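Local coordinates for ADP/ATP-dependent NAD(P)H-hydrate dehydratase (Bacillus subtilis, PDB 3RPZ), which catalyses the ADP- or ATP-dependent dehydration of NAD(P)H hydrates, and so probably restores damaged nicotinamide cofactors to their working form, at residues A16-R21 against C230-P235; Y99-I104 against M224-L229. All blocks are in the same frame, centred on the assembly; numbering follows the deposited sequence.

Interaction 1. Residues A16-R21 against C230-P235; sequences ATLPER and CCHEDP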
loop_
_atom_site.group_PDB
_atom_site.type_symbol
_atom_site.label_atom_id
_atom_site.label_comp_id
_atom_site.label_asym_id
_atom_site.label_seq_id
_atom_site.Cartn_x
_atom_site.Cartn_y
_atom_site.Cartn_z
ATOM N N ALA A 16 34.287 -6.066 -4.684
ATOM C CA ALA A 16 35.354 -5.191 -5.098
ATOM C C ALA A 16 34.920 -3.946 -5.866
ATOM O O ALA A 16 35.723 -2.987 -5.998
ATOM C CB ALA A 16 36.332 -6.024 -5.923
ATOM N N THR A 17 33.711 -3.980 -6.446
ATOM C CA THR A 17 33.277 -2.929 -7.352
ATOM C C THR A 17 32.035 -2.122 -6.909
ATOM O O THR A 17 31.763 -1.074 -7.501
ATOM C CB THR A 17 32.998 -3.474 -8.775
ATOM O OG1 THR A 17 31.959 -4.443 -8.722
ATOM C CG2 THR A 17 34.262 -4.061 -9.408
ATOM N N LEU A 18 31.313 -2.564 -5.878
ATOM C CA LEU A 18 30.162 -1.800 -5.401
ATOM C C LEU A 18 30.679 -0.481 -4.849
ATOM O O LEU A 18 31.746 -0.449 -4.206
ATOM C CB LEU A 18 29.403 -2.559 -4.341
ATOM C CG LEU A 18 28.468 -3.650 -4.835
ATOM C CD1 LEU A 18 27.953 -4.444 -3.662
ATOM C CD2 LEU A 18 27.326 -3.107 -5.651
ATOM N N PRO A 19 29.943 0.608 -5.105
ATOM C CA PRO A 19 30.402 1.942 -4.715
ATOM C C PRO A 19 30.109 2.261 -3.216
ATOM O O PRO A 19 29.232 1.645 -2.601
ATOM C CB PRO A 19 29.572 2.853 -5.608
ATOM C CG PRO A 19 28.316 2.148 -5.848
ATOM C CD PRO A 19 28.753 0.697 -5.959
ATOM N N GLU A 20 30.863 3.236 -2.699
ATOM C CA GLU A 20 30.537 3.871 -1.405
ATOM C C GLU A 20 29.520 4.951 -1.584
ATOM O O GLU A 20 29.151 5.419 -2.744
ATOM C CB GLU A 20 31.792 4.418 -0.703
ATOM C CG GLU A 20 32.660 3.307 -0.104
ATOM C CD GLU A 20 33.479 3.783 1.121
ATOM O OE1 GLU A 20 33.905 4.971 1.150
ATOM O OE2 GLU A 20 33.682 2.961 2.057
ATOM N N ARG A 21 28.784 5.150 -0.500
ATOM C CA ARG A 21 27.952 6.319 -0.446
ATOM C C ARG A 21 28.506 7.354 0.517
ATOM O O ARG A 21 28.260 7.268 1.735
ATOM C CB ARG A 21 26.552 5.908 -0.118
ATOM C CG ARG A 21 25.558 6.848 -0.876
ATOM C CD ARG A 21 24.215 6.379 -0.834
ATOM N NE ARG A 21 23.245 7.247 -1.453
ATOM C CZ ARG A 21 22.840 7.171 -2.716
ATOM N NH1 ARG A 21 23.357 6.284 -3.526
ATOM N NH2 ARG A 21 21.912 8.011 -3.198
ATOM N N CYS A 230 23.881 5.155 -12.072
ATOM C CA CYS A 230 24.020 6.466 -11.447
ATOM C C CYS A 230 25.006 6.505 -10.308
ATOM O O CYS A 230 25.555 7.575 -9.985
ATOM C CB CYS A 230 22.642 6.969 -10.967
ATOM S SG CYS A 230 21.497 7.285 -12.314
ATOM N N CYS A 231 25.280 5.389 -9.654
ATOM C CA CYS A 231 26.171 5.375 -8.477
ATOM C C CYS A 231 27.495 4.678 -8.702
ATOM O O CYS A 231 28.412 4.861 -7.902
ATOM C CB CYS A 231 25.477 4.801 -7.255
ATOM S SG CYS A 231 24.854 3.107 -7.386
ATOM N N HIS A 232 27.633 3.929 -9.804
ATOM C CA HIS A 232 28.912 3.319 -10.138
ATOM C C HIS A 232 29.709 4.221 -11.073
ATOM O O HIS A 232 29.165 4.643 -12.075
ATOM C CB HIS A 232 28.746 1.964 -10.858
ATOM C CG HIS A 232 28.243 0.836 -10.006
ATOM N ND1 HIS A 232 26.973 0.793 -9.469
ATOM C CD2 HIS A 232 28.858 -0.301 -9.581
ATOM C CE1 HIS A 232 26.822 -0.342 -8.799
ATOM N NE2 HIS A 232 27.957 -1.014 -8.834
ATOM N N GLU A 233 30.985 4.388 -10.840
ATOM C CA GLU A 233 31.821 5.112 -11.780
ATOM C C GLU A 233 31.962 4.393 -13.132
ATOM O O GLU A 233 31.954 5.049 -14.201
ATOM C CB GLU A 233 33.212 5.321 -11.184
ATOM C CG GLU A 233 34.126 6.231 -11.964
ATOM C CD GLU A 233 35.477 6.456 -11.251
ATOM O OE1 GLU A 233 35.917 5.570 -10.461
ATOM O OE2 GLU A 233 36.118 7.504 -11.517
ATOM N N ASP A 234 32.076 3.073 -13.088
ATOM C CA ASP A 234 32.256 2.274 -14.291
ATOM C C ASP A 234 30.903 1.662 -14.681
ATOM O O ASP A 234 30.360 0.859 -13.935
ATOM C CB ASP A 234 33.283 1.181 -14.054
ATOM C CG ASP A 234 33.642 0.432 -15.309
ATOM O OD1 ASP A 234 32.892 0.440 -16.292
ATOM O OD2 ASP A 234 34.817 -0.070 -15.366
ATOM N N PRO A 235 30.339 2.044 -15.824
ATOM C CA PRO A 235 29.020 1.511 -16.193
ATOM C C PRO A 235 29.028 0.000 -16.401
ATOM O O PRO A 235 27.966 -0.624 -16.268
ATOM C CB PRO A 235 28.667 2.221 -17.481
ATOM C CG PRO A 235 29.975 2.711 -17.975
ATOM C CD PRO A 235 30.853 3.000 -16.825
#

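Interaction 2. Residues Y99-I104 against M224-L229; sequences YRAIAI and MILGML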
loop_
_atom_site.group_PDB
_atom_site.type_symbol
_atom_site.label_atom_id
_atom_site.label_comp_id
_atom_site.label_asym_id
_atom_site.label_seq_id
_atom_site.Cartn_x
_atom_site.Cartn_y
_atom_site.Cartn_z
ATOM N N TYR A 99 20.252 14.176 -17.909
ATOM C CA TYR A 99 20.078 13.016 -17.050
ATOM C C TYR A 99 21.398 12.252 -16.917
ATOM O O TYR A 99 22.237 12.225 -17.853
ATOM C CB TYR A 99 18.985 12.085 -17.612
ATOM C CG TYR A 99 17.648 12.745 -17.588
ATOM C CD1 TYR A 99 16.961 12.924 -16.398
ATOM C CD2 TYR A 99 17.072 13.254 -18.744
ATOM C CE1 TYR A 99 15.753 13.536 -16.336
ATOM C CE2 TYR A 99 15.866 13.874 -18.686
ATOM C CZ TYR A 99 15.220 14.046 -17.477
ATOM O OH TYR A 99 13.974 14.667 -17.401
ATOM N N ARG A 100 21.593 11.635 -15.767
ATOM C CA ARG A 100 22.740 10.772 -15.507
ATOM C C ARG A 100 22.706 9.459 -16.313
ATOM O O ARG A 100 23.719 8.932 -16.684
ATOM C CB ARG A 100 22.906 10.557 -14.003
ATOM C CG ARG A 100 24.012 9.617 -13.602
ATOM C CD ARG A 100 25.362 10.231 -13.464
ATOM N NE ARG A 100 25.461 11.475 -12.724
ATOM C CZ ARG A 100 25.815 11.591 -11.452
ATOM N NH1 ARG A 100 25.918 12.786 -10.933
ATOM N NH2 ARG A 100 26.034 10.543 -10.689
ATOM N N ALA A 101 21.503 8.952 -16.529
ATOM C CA ALA A 101 21.256 7.697 -17.237
ATOM C C ALA A 101 19.781 7.686 -17.610
ATOM O O ALA A 101 18.959 8.314 -16.899
ATOM C CB ALA A 101 21.604 6.473 -16.376
ATOM N N ILE A 102 19.406 6.964 -18.645
ATOM C CA ILE A 102 18.025 6.889 -19.143
ATOM C C ILE A 102 17.701 5.428 -19.434
ATOM O O ILE A 102 18.537 4.738 -20.047
ATOM C CB ILE A 102 17.841 7.720 -20.425
ATOM C CG1 ILE A 102 18.233 9.172 -20.162
ATOM C CG2 ILE A 102 16.408 7.573 -20.984
ATOM C CD1 ILE A 102 18.243 10.061 -21.418
ATOM N N ALA A 103 16.514 4.966 -19.074
ATOM C CA ALA A 103 15.995 3.686 -19.520
ATOM C C ALA A 103 14.686 3.891 -20.224
ATOM O O ALA A 103 13.866 4.693 -19.797
ATOM C CB ALA A 103 15.800 2.728 -18.344
ATOM N N ILE A 104 14.467 3.109 -21.282
ATOM C CA ILE A 104 13.222 3.159 -22.047
ATOM C C ILE A 104 12.754 1.744 -22.375
ATOM O O ILE A 104 13.566 0.882 -22.686
ATOM C CB ILE A 104 13.351 4.009 -23.349
ATOM C CG1 ILE A 104 12.032 4.085 -24.117
ATOM C CG2 ILE A 104 14.416 3.569 -24.197
ATOM C CD1 ILE A 104 11.822 5.288 -25.119
ATOM N N MET A 224 16.829 -1.557 -11.831
ATOM C CA MET A 224 18.051 -1.748 -11.054
ATOM C C MET A 224 19.314 -1.316 -11.837
ATOM O O MET A 224 20.200 -0.644 -11.317
ATOM C CB MET A 224 18.170 -3.172 -10.562
ATOM C CG MET A 224 17.166 -3.526 -9.529
ATOM S SD MET A 224 17.250 -5.257 -8.986
ATOM C CE MET A 224 18.905 -5.372 -8.373
ATOM N N ILE A 225 19.382 -1.691 -13.121
ATOM C CA ILE A 225 20.502 -1.249 -13.955
ATOM C C ILE A 225 20.542 0.291 -14.025
ATOM O O ILE A 225 21.604 0.901 -13.875
ATOM C CB ILE A 225 20.442 -1.838 -15.345
ATOM C CG1 ILE A 225 20.499 -3.367 -15.294
ATOM C CG2 ILE A 225 21.644 -1.412 -16.172
ATOM C CD1 ILE A 225 20.188 -4.091 -16.652
ATOM N N LEU A 226 19.383 0.912 -14.212
ATOM C CA LEU A 226 19.293 2.350 -14.323
ATOM C C LEU A 226 19.851 3.046 -13.075
ATOM O O LEU A 226 20.641 3.952 -13.157
ATOM C CB LEU A 226 17.845 2.764 -14.552
ATOM C CG LEU A 226 17.587 4.274 -14.683
ATOM C CD1 LEU A 226 18.333 4.861 -15.892
ATOM C CD2 LEU A 226 16.072 4.560 -14.785
ATOM N N GLY A 227 19.417 2.612 -11.910
ATOM C CA GLY A 227 19.940 3.193 -10.681
ATOM C C GLY A 227 21.425 2.912 -10.496
ATOM O O GLY A 227 22.202 3.812 -10.112
ATOM N N MET A 228 21.865 1.675 -10.759
ATOM C CA MET A 228 23.278 1.369 -10.545
ATOM C C MET A 228 24.197 2.159 -11.456
ATOM O O MET A 228 25.301 2.551 -11.072
ATOM C CB MET A 228 23.526 -0.135 -10.529
ATOM C CG MET A 228 23.102 -0.761 -9.026
ATOM S SD MET A 228 23.486 -2.478 -9.134
ATOM C CE MET A 228 22.236 -2.965 -7.953
ATOM N N LEU A 229 23.726 2.493 -12.642
ATOM C CA LEU A 229 24.511 3.357 -13.563
ATOM C C LEU A 229 24.771 4.728 -12.967
ATOM O O LEU A 229 25.716 5.434 -13.375
ATOM C CB LEU A 229 23.792 3.525 -14.902
ATOM C CG LEU A 229 23.841 2.312 -15.826
ATOM C CD1 LEU A 229 22.763 2.465 -16.910
ATOM C CD2 LEU A 229 25.249 2.157 -16.438
#

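Interaction 1. Residues A16-R21 against C230-P235
With its CG anti to the carbonyl carbon (chi1 -71°) and its ring twisted by a chi2 of 67°, His-232 presents one face of the imidazole to Pro-19, whose CD lies 3.6 Å from the ring centroid and 17° off the ring normal. This is a CH-pi contact: the CD hydrogens, probably polarised by the adjoining proline amide N, meet the pi cloud, and Pro-19 CD is offset toward the rim, 3.4 Å from His-232 NE2. The pyrrolidine also leans on Cys-231, though its CG still reaches the imidazole. Pro-19 CB lies 3.3 Å from the carbonyl O of Cys-231, and Pro-19 CG lies 3.9 Å from Cys-231 SG. A proline suits this place because its rigid ring offers an apolar surface to imidazole, carbonyl and sulfur at once. Leu-18 runs alongside the histidine, its CD2 3.9 Å from His-232 NE2. No hydrogen bond crosses the contact, yet both imidazole nitrogens are engaged: ND1 with the carbonyl O of Met-228 and NE2 with ND2 of Asn-241. These two bonds should fix the rotation of the ring under the proline. The contact joins the extended segment after helix 11-17 to the turn between helices 217-231 and 235-256. It lies beside a subunit interface, where Arg-21 bonds the backbone of Gly-210 and Ala-213, residues of the AMP pocket, in the second subunit.

Interaction 2. Residues Y99-I104 against M224-L229
Strand 101-104 and helix 224-229 run almost antiparallel, at 171° between their directions, with axes 8.1 Å apart and Ala-103 CA nearest Leu-226 CA at 6.3 Å. The small side chains of Ala-101 and Ala-103, both pointing at the helix, allow it to lie this close, whereas Ile-102 between them points away to the other face of the sheet. Leu-226 has its CG anti to the backbone N (chi1 180°), and this extends the branched end over the strand. Its CD1 spans the backbone from Ala-101 to Ala-103: Leu-226 CD1 is 3.6 Å from both Ala-101 C and Ile-102 N, and 3.7 Å from Ala-101 CB. Leu-226 CD2 adds a methyl contact at 4.0 Å from Ala-103 CB. One turn further along the helix, Leu-229 CB comes to 4.0 Å from Ala-101 CB, so that this methyl is touched by two leucines. Leu-226 also reaches Ala-33 and Ile-129, on the strands flanking 101-104. Backbone hydrogen bonds tie Ala-101 and Ala-103 to Leu-34, and Ile-102 to Pro-127 and Ile-129. A helix laid antiparallel on a parallel strand of the central sheet fits the ribokinase-like alpha/beta fold of this family. All five touching residues are buried and no hydrogen bond crosses, which implies that the helix is held to the sheet here by dispersion and the hydrophobic effect.

How the interactions relate
From the N terminus, segment 16-21 runs off the end of helix 11-17, and the chain then builds strand 32-36, which becomes a neighbour of strand 101-104 in the sheet. Interaction 2 closes the loop from 99-104 to 224-229, and interaction 1 closes the longer one from 16-21 to 230-235, so interaction 2 is nested inside interaction 1. Both use helix 217-231: its C-terminal half lies on the central sheet, and its last residues and the following turn receive the N-terminal segment. Their centres are 13 Å apart, and they meet directly where Leu-229 CD2 packs on Pro-235 CB and Arg-100 NH2 probably makes a weak hydrogen bond to Cys-230 O.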